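Local coordinates for enoyl-acyl carrier protein reductase (Uncultured bacterium, PDB 6KIA) that probably reduces enoyl-acyl carrier protein with NADH in fatty acid synthesis, as a novel, triclosan-resistant type of enoyl-acyl carrier protein reductase, at residues Val53-Arg56 with Leu62-Leu65; Asp91-Ala96 with Val131-Asp136; Thr244-Asp249 with Gln253-Thr258; Asp347-Asn350 with Val354-Gly357; Glu218-Ile223 with Val234-Tyr239. All coordinates share one frame; numbering follows the deposited sequence.

Contact 1: residues Val53-Arg56 with Leu62-Leu65; sequences VGRR and LRAL
R55 and R63 face each other as the hydrogen-bonded pair of a short antiparallel hairpin. R55 N donates to R63 O at 3.0 Å, and R63 N returns a bond to R55 O at 2.7 Å. The side chain of R55 can be followed outward. Its CB lies over the centre of one face of the R63 guanidinium, 3.9 Å from R63 CZ. CG meets L65 CD2 at 3.7 Å. The chain then bends at chi2 (-79°), and NE meets the same methyl at 3.7 Å. L65 CD2 lies over one face of the R55 guanidinium, near CZ and NH2. At the tip, NH1 makes a long, weak ion pair with E69. The two guanidinium planes stand 51° apart, and the charged atoms do not touch. R63 has its own partners: NH1 bonds to A64 O and forms a salt bridge with E69. On the other face of the hairpin, R56 and L62 form the non-hydrogen-bonded pair. L62 CG sits over the centre of the R56 guanidinium, 3.7 Å from R56 CZ. G54 has positive phi, and its CA comes to 3.3 Å from R63 O. The hairpin joins strand 47-56 to strand 62-63 at one margin of the mixed sheet. M87 packs on V53, R56 and L62, V53 touches the bound NADH, and helix 67-77 supplies E69.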
# COMPACT_ATOMS: atom_id res chain seq x y z
N VAL A 53 -3.42 4.96 -15.33
CA VAL A 53 -4.85 4.85 -15.10
C VAL A 53 -5.61 5.79 -16.04
O VAL A 53 -6.83 5.79 -16.07
CB VAL A 53 -5.23 5.15 -13.64
CG1 VAL A 53 -4.60 4.12 -12.71
CG2 VAL A 53 -4.82 6.58 -13.26
N GLY A 54 -4.86 6.57 -16.81
CA GLY A 54 -5.47 7.51 -17.74
C GLY A 54 -5.96 8.74 -17.00
O GLY A 54 -5.59 8.96 -15.84
N ARG A 55 -6.79 9.55 -17.65
CA ARG A 55 -7.34 10.72 -16.99
C ARG A 55 -8.83 10.83 -17.31
O ARG A 55 -9.34 10.14 -18.19
CB ARG A 55 -6.61 12.00 -17.43
CG ARG A 55 -5.10 11.90 -17.32
CD ARG A 55 -4.59 12.09 -15.91
NE ARG A 55 -3.15 11.85 -15.87
CZ ARG A 55 -2.23 12.77 -16.14
NH1 ARG A 55 -2.59 14.01 -16.44
NH2 ARG A 55 -0.94 12.45 -16.09
N ARG A 56 -9.52 11.72 -16.60
CA ARG A 56 -10.92 11.98 -16.86
C ARG A 56 -11.07 13.27 -17.65
O ARG A 56 -10.45 14.28 -17.31
CB ARG A 56 -11.72 12.09 -15.56
CG ARG A 56 -11.74 10.86 -14.66
CD ARG A 56 -12.88 9.91 -14.99
NE ARG A 56 -12.74 8.65 -14.26
CZ ARG A 56 -13.48 7.57 -14.48
NH1 ARG A 56 -14.43 7.59 -15.41
NH2 ARG A 56 -13.28 6.47 -13.77
N LEU A 62 -13.26 8.26 -19.16
CA LEU A 62 -11.85 7.89 -19.15
C LEU A 62 -11.17 8.18 -20.48
O LEU A 62 -11.73 7.91 -21.53
CB LEU A 62 -11.68 6.41 -18.81
CG LEU A 62 -11.63 6.05 -17.33
CD1 LEU A 62 -11.44 4.55 -17.19
CD2 LEU A 62 -10.52 6.82 -16.65
N ARG A 63 -9.95 8.71 -20.43
CA ARG A 63 -9.21 8.93 -21.66
C ARG A 63 -7.74 8.52 -21.50
O ARG A 63 -7.19 8.53 -20.40
CB ARG A 63 -9.31 10.39 -22.10
CG ARG A 63 -8.57 11.38 -21.21
CD ARG A 63 -8.31 12.68 -21.96
NE ARG A 63 -7.72 13.71 -21.10
CZ ARG A 63 -6.42 13.82 -20.84
NH1 ARG A 63 -5.55 12.96 -21.36
NH2 ARG A 63 -5.98 14.80 -20.06
N ALA A 64 -7.12 8.17 -22.62
CA ALA A 64 -5.70 7.87 -22.60
C ALA A 64 -4.92 9.16 -22.42
O ALA A 64 -5.46 10.27 -22.57
CB ALA A 64 -5.28 7.16 -23.88
N LEU A 65 -3.65 9.02 -22.07
CA LEU A 65 -2.78 10.17 -21.89
C LEU A 65 -2.50 10.83 -23.23
O LEU A 65 -2.42 10.16 -24.26
CB LEU A 65 -1.47 9.74 -21.24
CG LEU A 65 -1.55 9.09 -19.86
CD1 LEU A 65 -0.16 8.87 -19.32
CD2 LEU A 65 -2.35 9.97 -18.92

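Contact 2: residues Asp91-Ala96 with Val131-Asp136; sequences DLDAPA and VQRFKD
D93 OD1 takes a nearly straight bond from R133 NH2, 2.8 Å long with an angle of 174° at the hydrogen. The bond uses the syn lone pair of OD1 and lies in the guanidinium plane. The second carboxylate oxygen is held as well: R133 NE donates to D93 OD2 at 2.9 Å. This is a bidentate, side-on salt bridge, with NE and NH2 gripping one oxygen each. Carboxylate and guanidinium are nearly coplanar, 17° apart, so the two bonds fix the rotation of both groups. R133 starts out extended, with CG anti to N, and bends at chi3 (57°) to turn its NE edge to D93. The bridge ties the loop between strand 80-83 and helix 101-105 to the middle of helix 120-146, in a chain of the Rossmann-type NAD(P)-binding clan. D93 is buried, so pairing with R133 probably favours its charged form. R133 NH1 binds M87 O, which attaches a second point of the same loop to the helix.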
# COMPACT_ATOMS: atom_id res chain seq x y z
N ASP A 91 -16.80 3.03 -9.42
CA ASP A 91 -17.57 4.15 -8.86
C ASP A 91 -18.04 5.17 -9.91
O ASP A 91 -19.02 5.88 -9.68
CB ASP A 91 -16.74 4.86 -7.78
CG ASP A 91 -15.34 5.17 -8.24
OD1 ASP A 91 -14.51 4.23 -8.35
OD2 ASP A 91 -15.08 6.36 -8.49
N LEU A 92 -17.38 5.21 -11.06
CA LEU A 92 -17.79 6.12 -12.14
C LEU A 92 -18.17 5.34 -13.41
O LEU A 92 -18.12 5.87 -14.52
CB LEU A 92 -16.69 7.14 -12.44
CG LEU A 92 -16.44 8.19 -11.34
CD1 LEU A 92 -15.21 9.04 -11.61
CD2 LEU A 92 -17.67 9.08 -11.09
N ASP A 93 -18.54 4.08 -13.24
CA ASP A 93 -19.00 3.28 -14.37
C ASP A 93 -20.52 3.10 -14.39
O ASP A 93 -21.16 2.98 -13.34
CB ASP A 93 -18.31 1.92 -14.35
CG ASP A 93 -16.85 2.01 -14.77
OD1 ASP A 93 -15.96 1.82 -13.91
OD2 ASP A 93 -16.61 2.29 -15.97
N ALA A 94 -21.09 3.04 -15.59
CA ALA A 94 -22.53 2.82 -15.76
C ALA A 94 -22.84 2.54 -17.22
O ALA A 94 -22.08 2.94 -18.10
CB ALA A 94 -23.33 4.02 -15.25
N PRO A 95 -23.97 1.86 -17.50
CA PRO A 95 -24.46 1.79 -18.88
C PRO A 95 -24.74 3.19 -19.40
O PRO A 95 -25.01 4.09 -18.60
CB PRO A 95 -25.75 0.98 -18.76
CG PRO A 95 -25.59 0.19 -17.53
CD PRO A 95 -24.81 1.07 -16.58
N ALA A 96 -24.61 3.40 -20.71
CA ALA A 96 -24.76 4.72 -21.32
C ALA A 96 -25.99 5.49 -20.82
O ALA A 96 -27.11 4.99 -20.86
CB ALA A 96 -24.83 4.58 -22.84
N VAL A 131 -15.99 -3.71 -14.25
CA VAL A 131 -15.07 -4.84 -14.18
C VAL A 131 -14.72 -5.29 -15.59
O VAL A 131 -13.55 -5.61 -15.87
CB VAL A 131 -15.68 -6.03 -13.39
CG1 VAL A 131 -14.90 -7.30 -13.65
CG2 VAL A 131 -15.69 -5.73 -11.90
N GLN A 132 -15.71 -5.28 -16.48
CA GLN A 132 -15.43 -5.71 -17.84
C GLN A 132 -14.55 -4.69 -18.56
O GLN A 132 -13.66 -5.06 -19.34
CB GLN A 132 -16.73 -5.94 -18.61
CG GLN A 132 -16.53 -6.56 -20.00
CD GLN A 132 -15.92 -7.94 -19.92
OE1 GLN A 132 -16.53 -8.86 -19.36
NE2 GLN A 132 -14.71 -8.09 -20.45
N ARG A 133 -14.77 -3.41 -18.27
CA ARG A 133 -13.89 -2.37 -18.78
C ARG A 133 -12.44 -2.61 -18.35
O ARG A 133 -11.53 -2.51 -19.19
CB ARG A 133 -14.34 -0.99 -18.30
CG ARG A 133 -13.40 0.11 -18.75
CD ARG A 133 -13.84 1.48 -18.26
NE ARG A 133 -13.98 1.55 -16.81
CZ ARG A 133 -12.97 1.48 -15.95
NH1 ARG A 133 -11.72 1.30 -16.39
NH2 ARG A 133 -13.22 1.56 -14.64
N PHE A 134 -12.24 -2.89 -17.07
CA PHE A 134 -10.87 -3.12 -16.57
C PHE A 134 -10.23 -4.37 -17.18
O PHE A 134 -9.06 -4.33 -17.58
CB PHE A 134 -10.85 -3.22 -15.04
CG PHE A 134 -9.46 -3.22 -14.46
CD1 PHE A 134 -8.78 -2.02 -14.26
CD2 PHE A 134 -8.84 -4.41 -14.12
CE1 PHE A 134 -7.48 -2.04 -13.73
CE2 PHE A 134 -7.55 -4.42 -13.58
CZ PHE A 134 -6.88 -3.23 -13.39
N LYS A 135 -10.98 -5.47 -17.27
CA LYS A 135 -10.45 -6.68 -17.91
C LYS A 135 -10.08 -6.46 -19.37
O LYS A 135 -9.04 -6.94 -19.85
CB LYS A 135 -11.45 -7.83 -17.82
CG LYS A 135 -11.66 -8.40 -16.42
CD LYS A 135 -12.68 -9.53 -16.51
CE LYS A 135 -12.91 -10.23 -15.19
NZ LYS A 135 -13.95 -11.28 -15.34
N ASP A 136 -10.94 -5.74 -20.09
CA ASP A 136 -10.70 -5.44 -21.49
C ASP A 136 -9.43 -4.57 -21.62
O ASP A 136 -8.60 -4.76 -22.53
CB ASP A 136 -11.91 -4.73 -22.11
CG ASP A 136 -13.11 -5.66 -22.32
OD1 ASP A 136 -12.95 -6.90 -22.23
OD2 ASP A 136 -14.21 -5.16 -22.58

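Contact 3: residues Thr244-Asp249 with Gln253-Thr258; sequences TEILID and QWQTYT
T244 O receives two donors from Q255. The side-chain NE2 reaches it at 2.9 Å and the backbone N at 3.0 Å, from opposite faces of the carbonyl plane. The NE2 bond is nearly straight, at 174°. T244 N completes this hydrogen-bonded pair by donating to Q255 O. Two residues on, I246 and Q253 exchange a second pair of backbone bonds, and Q253 NE2 adds a side-chain bond to I248 O at 2.9 Å. That donor stands well above the carbonyl plane of I248. Between the two pairs lies the non-hydrogen-bonded pair of E245 and W254, with E245 CA and W254 CA 3.9 Å apart. E245 CA also makes a CA-H...O contact with Q253 O, at 3.2 Å. A water links E245 OE2 to W254 N. Q255 is folded back by chi1 51° and chi2 79°, which turns its amide to T244 O on the partner strand. I246 CD1 packs against Q255 CG at 3.5 Å and helps confine that bend. Further out, Q255 OE1 binds S305 and NE2 also binds E290. On the opposite face of the hairpin, E245 forms a salt bridge with R8, and W254 NE1 bonds to H242 O. F361 meets the W254 ring edge-to-face. Q253 NE2 thus carries the ladder on to I248 O, while Q255 NE2 adds a second donor to T244 O; these bonds hold both side chains in place.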
# COMPACT_ATOMS: atom_id res chain seq x y z
N THR A 244 2.06 -4.98 11.49
CA THR A 244 3.52 -5.06 11.41
C THR A 244 4.14 -5.35 12.80
O THR A 244 3.67 -4.83 13.81
CB THR A 244 4.09 -3.74 10.86
OG1 THR A 244 3.51 -3.48 9.57
CG2 THR A 244 5.62 -3.76 10.79
N GLU A 245 5.19 -6.18 12.84
CA GLU A 245 5.90 -6.39 14.11
C GLU A 245 6.88 -5.27 14.36
O GLU A 245 7.76 -4.96 13.52
CB GLU A 245 6.64 -7.73 14.13
CG GLU A 245 5.74 -8.94 13.99
CD GLU A 245 6.51 -10.25 14.03
OE1 GLU A 245 7.39 -10.44 13.18
OE2 GLU A 245 6.23 -11.10 14.90
N ILE A 246 6.74 -4.66 15.52
CA ILE A 246 7.61 -3.58 15.91
C ILE A 246 8.10 -3.83 17.33
O ILE A 246 7.48 -4.60 18.05
CB ILE A 246 6.89 -2.22 15.81
CG1 ILE A 246 5.87 -2.03 16.96
CG2 ILE A 246 6.25 -2.03 14.42
CD1 ILE A 246 5.10 -0.71 16.90
N LEU A 247 9.18 -3.16 17.74
CA LEU A 247 9.74 -3.34 19.08
C LEU A 247 8.82 -2.79 20.18
O LEU A 247 8.63 -1.58 20.29
CB LEU A 247 11.09 -2.65 19.18
CG LEU A 247 12.17 -3.52 18.55
CD1 LEU A 247 13.50 -2.79 18.45
CD2 LEU A 247 12.35 -4.79 19.36
N ILE A 248 8.27 -3.70 20.97
CA ILE A 248 7.48 -3.40 22.17
C ILE A 248 8.13 -4.22 23.29
O ILE A 248 8.27 -5.45 23.17
CB ILE A 248 5.98 -3.74 21.98
CG1 ILE A 248 5.39 -2.86 20.86
CG2 ILE A 248 5.20 -3.51 23.29
CD1 ILE A 248 3.98 -3.23 20.39
N ASP A 249 8.62 -3.54 24.33
CA ASP A 249 9.28 -4.20 25.44
C ASP A 249 10.48 -5.03 24.94
O ASP A 249 10.68 -6.17 25.35
CB ASP A 249 8.27 -5.08 26.19
CG ASP A 249 8.71 -5.41 27.61
OD1 ASP A 249 9.57 -4.69 28.16
OD2 ASP A 249 8.17 -6.39 28.17
N GLN A 253 6.83 -7.42 18.24
CA GLN A 253 5.44 -7.84 18.45
C GLN A 253 4.52 -7.25 17.40
O GLN A 253 4.62 -6.06 17.06
CB GLN A 253 4.95 -7.44 19.85
CG GLN A 253 5.93 -7.80 20.96
CD GLN A 253 5.27 -7.82 22.34
OE1 GLN A 253 4.19 -8.38 22.52
NE2 GLN A 253 5.91 -7.18 23.31
N TRP A 254 3.62 -8.09 16.90
CA TRP A 254 2.66 -7.67 15.90
C TRP A 254 1.72 -6.62 16.48
O TRP A 254 1.23 -6.76 17.61
CB TRP A 254 1.84 -8.84 15.38
CG TRP A 254 0.86 -8.44 14.32
CD1 TRP A 254 1.10 -8.37 12.98
CD2 TRP A 254 -0.52 -8.06 14.50
NE1 TRP A 254 -0.03 -7.97 12.32
CE2 TRP A 254 -1.04 -7.77 13.22
CE3 TRP A 254 -1.35 -7.93 15.62
CZ2 TRP A 254 -2.35 -7.36 13.02
CZ3 TRP A 254 -2.68 -7.54 15.42
CH2 TRP A 254 -3.16 -7.25 14.13
N GLN A 255 1.50 -5.57 15.70
CA GLN A 255 0.50 -4.59 16.06
C GLN A 255 -0.04 -4.03 14.75
O GLN A 255 0.35 -4.48 13.67
CB GLN A 255 1.11 -3.50 16.96
CG GLN A 255 2.39 -2.87 16.43
CD GLN A 255 2.12 -1.83 15.34
OE1 GLN A 255 1.59 -0.74 15.62
NE2 GLN A 255 2.46 -2.18 14.10
N THR A 256 -0.93 -3.06 14.85
CA THR A 256 -1.59 -2.50 13.66
C THR A 256 -2.10 -1.09 13.93
O THR A 256 -2.33 -0.73 15.07
CB THR A 256 -2.78 -3.37 13.21
OG1 THR A 256 -3.32 -2.88 11.97
CG2 THR A 256 -3.90 -3.35 14.28
N TYR A 257 -2.31 -0.33 12.86
CA TYR A 257 -3.17 0.84 12.90
C TYR A 257 -4.62 0.37 12.91
O TYR A 257 -4.97 -0.55 12.17
CB TYR A 257 -2.92 1.74 11.67
CG TYR A 257 -4.01 2.78 11.46
CD1 TYR A 257 -3.96 3.99 12.13
CD2 TYR A 257 -5.08 2.53 10.60
CE1 TYR A 257 -4.96 4.95 11.96
CE2 TYR A 257 -6.07 3.47 10.43
CZ TYR A 257 -6.02 4.68 11.10
OH TYR A 257 -7.03 5.61 10.90
N THR A 258 -5.45 0.99 13.73
CA THR A 258 -6.89 0.73 13.79
C THR A 258 -7.62 2.07 13.58
O THR A 258 -7.22 3.09 14.16
CB THR A 258 -7.30 0.07 15.14
OG1 THR A 258 -6.60 -1.17 15.33
CG2 THR A 258 -8.81 -0.20 15.22
O HOH W 1 4.49 -10.91 16.83

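Contact 4: residues Asp347-Asn350 with Val354-Gly357; sequences DDYN and VMKG
M355 CG sits over the centre of one face of the Y349 ring. It is 3.7 Å from the ring centroid and only 9° off the normal, a clear CH-pi contact. The rest of the side chain follows the ring outward. M355 SD lies obliquely, 4.2 Å from the centroid, in a Met-aromatic contact. The methyl CE ends near the phenol, 3.2 Å from Y349 OH and 3.6 Å from Y349 CZ. Bends at chi2 (-43°) and chi3 (-58°) curl the thioether along the ring instead of letting it run straight past. M355 CG also lies 3.2 Å from the backbone carbonyl Y349 O. This side is close-packed and buried, and helix 370-385 closes over it: M376 and T379 touch Y349, while L372 and I375 touch M355. The other side is looser. N350 comes near M355 through its CA, 4.4 Å from M355 CB; its side chain turns to I246 and I248. K356 is exposed, and its end leads away from helix 339-351. The short helix 353-356 thus folds back on the end of the longer one. S352 OG bonds to both Y349 O and M355 N at the turn between them. Across the contact itself, the attraction is dispersion and weak polar contact of the thioether chain with the pi face, without a conventional hydrogen bond.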
# COMPACT_ATOMS: atom_id res chain seq x y z
N ASP A 347 6.66 4.12 23.52
CA ASP A 347 6.67 2.90 24.33
C ASP A 347 5.50 2.91 25.34
O ASP A 347 4.82 1.89 25.52
CB ASP A 347 8.01 2.74 25.06
CG ASP A 347 9.17 2.40 24.11
OD1 ASP A 347 8.93 1.79 23.04
OD2 ASP A 347 10.32 2.73 24.45
N ASP A 348 5.26 4.06 25.95
CA ASP A 348 4.14 4.23 26.86
C ASP A 348 2.81 3.95 26.15
O ASP A 348 1.90 3.34 26.72
CB ASP A 348 4.14 5.64 27.46
CG ASP A 348 5.24 5.84 28.51
OD1 ASP A 348 5.82 4.85 28.98
OD2 ASP A 348 5.53 7.02 28.84
N TYR A 349 2.70 4.43 24.91
CA TYR A 349 1.52 4.18 24.08
C TYR A 349 1.28 2.68 23.90
O TYR A 349 0.19 2.18 24.14
CB TYR A 349 1.72 4.89 22.74
CG TYR A 349 0.62 4.77 21.68
CD1 TYR A 349 -0.54 5.54 21.75
CD2 TYR A 349 0.80 3.95 20.57
CE1 TYR A 349 -1.52 5.46 20.77
CE2 TYR A 349 -0.16 3.87 19.57
CZ TYR A 349 -1.33 4.62 19.68
OH TYR A 349 -2.29 4.53 18.70
N ASN A 350 2.30 1.94 23.47
CA ASN A 350 2.12 0.50 23.27
C ASN A 350 1.98 -0.28 24.59
O ASN A 350 1.50 -1.41 24.59
CB ASN A 350 3.27 -0.07 22.44
CG ASN A 350 3.23 0.43 21.01
OD1 ASN A 350 2.20 0.32 20.35
ND2 ASN A 350 4.33 1.03 20.56
N VAL A 354 -5.35 0.14 26.64
CA VAL A 354 -6.16 0.50 25.49
C VAL A 354 -5.52 0.01 24.17
O VAL A 354 -6.17 -0.65 23.36
CB VAL A 354 -6.37 2.04 25.39
CG1 VAL A 354 -7.05 2.40 24.08
CG2 VAL A 354 -7.21 2.54 26.56
N MET A 355 -4.23 0.27 24.00
CA MET A 355 -3.56 -0.14 22.76
C MET A 355 -3.28 -1.63 22.74
O MET A 355 -3.37 -2.27 21.68
CB MET A 355 -2.26 0.65 22.57
CG MET A 355 -2.49 2.15 22.34
SD MET A 355 -3.86 2.53 21.22
CE MET A 355 -3.34 1.65 19.73
N LYS A 356 -3.02 -2.21 23.92
CA LYS A 356 -2.76 -3.64 23.98
C LYS A 356 -3.99 -4.42 23.52
O LYS A 356 -3.84 -5.49 22.92
CB LYS A 356 -2.40 -4.06 25.41
CG LYS A 356 -2.01 -5.52 25.52
CD LYS A 356 -1.96 -5.98 26.97
CE LYS A 356 -1.21 -7.29 27.09
NZ LYS A 356 -1.85 -8.35 26.26
N GLY A 357 -5.17 -3.84 23.73
CA GLY A 357 -6.42 -4.46 23.31
C GLY A 357 -6.57 -4.62 21.80
O GLY A 357 -7.32 -5.49 21.33

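Contact 5: residues Glu218-Ile223 with Val234-Tyr239; sequences EGSAAI and VRYSAY. With NAI (1,4-dihydronicotinamide adenine dinucleotide), chain D.
S220 and Y236 meet through a very short hydroxyl pair, and almost nothing else of the two segments touches. Y236 OH donates to S220 OG at 2.6 Å. The serine oxygen lies at the ring edge, near the ring plane, and is also 3.3 Å from Y236 CE2. S220 chi1 is 62°, which sets OG between the backbone N and the carbonyl carbon and aims it at the phenol. S220 OG is bonded to L216 O as well, so it links the phenol to the last turn of helix 196-219. Y236 OH has a second partner in R224, whose nearby positive charge may polarise the phenol. Both residues are buried, and these bonds satisfy the two hydroxyls. S220 is the first residue to leave helical geometry after helix 196-219. It also stands at the N-cap position of helix 221-229, but its side chain makes no capping bond. At the far end of the strand segment, Y239 reaches the cofactor: Y239 CB lies 3.3 Å from O4D of the bound NADH, on the nicotinamide ribose. Strand 234-240 thus has Y236 at the helix junction and Y239 in the cofactor pocket. It lies between the parallel strands 155-159 and 283-287 of the mixed sheet. The F157 ring of the first meets the Y236 ring, nearly parallel to it, F213 and L216 of helix 196-219 pack on Y236, and M142 of helix 120-146 touches S220.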
# COMPACT_ATOMS: atom_id res chain seq x y z
N GLU A 218 -4.43 -13.34 -14.17
CA GLU A 218 -5.18 -13.97 -15.27
C GLU A 218 -4.88 -13.34 -16.63
O GLU A 218 -4.75 -14.04 -17.64
CB GLU A 218 -6.68 -13.91 -14.98
CG GLU A 218 -7.08 -14.94 -13.96
CD GLU A 218 -8.54 -14.83 -13.56
OE1 GLU A 218 -9.24 -13.89 -14.00
OE2 GLU A 218 -9.00 -15.72 -12.84
N GLY A 219 -4.79 -12.02 -16.65
CA GLY A 219 -4.57 -11.27 -17.88
C GLY A 219 -3.20 -11.54 -18.47
O GLY A 219 -3.03 -11.51 -19.69
N SER A 220 -2.23 -11.87 -17.62
CA SER A 220 -0.86 -12.11 -18.08
C SER A 220 -0.55 -13.60 -18.31
O SER A 220 0.61 -13.98 -18.53
CB SER A 220 0.14 -11.52 -17.08
OG SER A 220 0.01 -12.15 -15.81
N ALA A 221 -1.58 -14.43 -18.29
CA ALA A 221 -1.41 -15.88 -18.34
C ALA A 221 -0.70 -16.37 -19.60
O ALA A 221 0.14 -17.27 -19.52
CB ALA A 221 -2.77 -16.59 -18.22
N ALA A 222 -1.04 -15.79 -20.75
CA ALA A 222 -0.45 -16.21 -22.03
C ALA A 222 1.03 -15.87 -22.06
O ALA A 222 1.87 -16.68 -22.47
CB ALA A 222 -1.17 -15.57 -23.19
N ILE A 223 1.35 -14.66 -21.61
CA ILE A 223 2.75 -14.25 -21.48
C ILE A 223 3.51 -15.20 -20.55
O ILE A 223 4.61 -15.67 -20.88
CB ILE A 223 2.86 -12.80 -20.94
CG1 ILE A 223 2.30 -11.81 -21.96
CG2 ILE A 223 4.30 -12.47 -20.62
CD1 ILE A 223 2.16 -10.37 -21.43
N VAL A 234 8.75 -16.14 -14.13
CA VAL A 234 7.77 -15.08 -13.93
C VAL A 234 7.43 -14.93 -12.46
O VAL A 234 7.20 -15.93 -11.75
CB VAL A 234 6.50 -15.35 -14.75
CG1 VAL A 234 5.41 -14.29 -14.46
CG2 VAL A 234 6.83 -15.40 -16.22
N ARG A 235 7.39 -13.69 -11.99
CA ARG A 235 7.07 -13.38 -10.61
C ARG A 235 5.99 -12.29 -10.54
O ARG A 235 5.95 -11.38 -11.39
CB ARG A 235 8.32 -12.91 -9.88
CG ARG A 235 9.49 -13.88 -9.89
CD ARG A 235 9.16 -15.15 -9.13
NE ARG A 235 10.34 -16.01 -9.04
CZ ARG A 235 10.58 -17.02 -9.87
NH1 ARG A 235 9.70 -17.30 -10.82
NH2 ARG A 235 11.67 -17.75 -9.74
N TYR A 236 5.14 -12.38 -9.53
CA TYR A 236 4.17 -11.32 -9.20
C TYR A 236 4.40 -10.89 -7.77
O TYR A 236 4.61 -11.74 -6.90
CB TYR A 236 2.73 -11.80 -9.35
CG TYR A 236 2.42 -12.30 -10.74
CD1 TYR A 236 2.74 -13.61 -11.10
CD2 TYR A 236 1.86 -11.47 -11.70
CE1 TYR A 236 2.49 -14.08 -12.38
CE2 TYR A 236 1.60 -11.94 -12.98
CZ TYR A 236 1.92 -13.24 -13.30
OH TYR A 236 1.67 -13.72 -14.57
N SER A 237 4.41 -9.59 -7.52
CA SER A 237 4.50 -9.09 -6.15
C SER A 237 3.33 -8.14 -5.93
O SER A 237 2.80 -7.57 -6.89
CB SER A 237 5.83 -8.39 -5.90
OG SER A 237 5.90 -7.18 -6.66
N ALA A 238 2.92 -7.98 -4.67
CA ALA A 238 1.93 -6.98 -4.31
C ALA A 238 2.33 -6.42 -2.96
O ALA A 238 2.99 -7.09 -2.16
CB ALA A 238 0.51 -7.57 -4.24
N TYR A 239 1.93 -5.18 -2.70
CA TYR A 239 2.16 -4.55 -1.41
C TYR A 239 0.94 -4.79 -0.54
O TYR A 239 -0.15 -4.33 -0.88
CB TYR A 239 2.44 -3.06 -1.55
CG TYR A 239 3.79 -2.72 -2.15
CD1 TYR A 239 4.91 -2.57 -1.34
CD2 TYR A 239 3.93 -2.56 -3.53
CE1 TYR A 239 6.14 -2.27 -1.88
CE2 TYR A 239 5.17 -2.27 -4.08
CZ TYR A 239 6.25 -2.12 -3.26
OH TYR A 239 7.49 -1.83 -3.79
PA NAI D . 0.52 5.64 -3.42
O1A NAI D . 1.85 6.14 -3.90
O2A NAI D . -0.62 6.64 -3.39
O5B NAI D . 0.15 4.37 -4.30
C5B NAI D . -1.20 4.06 -4.56
C4B NAI D . -1.13 3.11 -5.79
O4B NAI D . -2.59 2.64 -6.03
C3B NAI D . -0.73 3.70 -6.86
O3B NAI D . 0.16 2.84 -7.68
C2B NAI D . -2.12 4.04 -7.69
O2B NAI D . -1.79 4.29 -9.11
C1B NAI D . -2.85 3.00 -7.49
N9A NAI D . -4.29 3.33 -7.48
C8A NAI D . -5.09 4.06 -6.68
N7A NAI D . -6.32 4.02 -7.17
C5A NAI D . -6.29 3.25 -8.29
C6A NAI D . -7.34 2.94 -9.14
N6A NAI D . -8.74 3.27 -9.15
N1A NAI D . -7.09 2.16 -10.20
C2A NAI D . -5.81 1.71 -10.44
N3A NAI D . -4.77 2.02 -9.59
C4A NAI D . -5.04 2.82 -8.50
O3 NAI D . 0.63 5.06 -1.87
PN NAI D . 1.30 3.70 -1.33
O1N NAI D . 2.74 3.63 -1.73
O2N NAI D . 1.08 3.77 0.17
O5D NAI D . 0.48 2.48 -1.97
C5D NAI D . 1.12 1.47 -2.72
C4D NAI D . 0.75 0.11 -2.08
O4D NAI D . 1.34 0.02 -0.90
C3D NAI D . -0.75 0.04 -1.80
O3D NAI D . -1.31 -1.15 -2.23
C2D NAI D . -0.77 0.08 -0.25
O2D NAI D . -2.05 -0.46 0.23
C1D NAI D . 0.28 -0.61 0.09
N1N NAI D . 0.73 -0.36 1.47
C2N NAI D . 0.79 0.91 1.99
C3N NAI D . 1.16 1.09 3.33
C7N NAI D . 1.28 2.49 3.93
O7N NAI D . 1.30 2.65 5.15
N7N NAI D . 1.39 3.61 3.06
C4N NAI D . 1.49 0.02 4.15
C5N NAI D . 1.47 -1.26 3.59
C6N NAI D . 1.08 -1.44 2.25

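Along the chain the order is contact 1, contact 2, contact 5, contact 3, contact 4. Contacts 1 and 2 touch, with centres 14 Å apart: L62 packs on R133, and R56 on L92. Contacts 1 and 5 reach the same mixed sheet, 23 Å apart between centres. Each holds a residue of the NADH pocket, V53 at the adenine end and Y239 at the nicotinamide ribose. Contacts 3 and 4 form a second cluster, 10 Å apart between centres, where I246 and I248 pack on N350. This cluster lies on the opposite side of the chain's centre from contacts 1 and 2. Strand 244-248 follows strand 234-240 after a short link, connecting the cofactor-binding sheet to the separate hairpin.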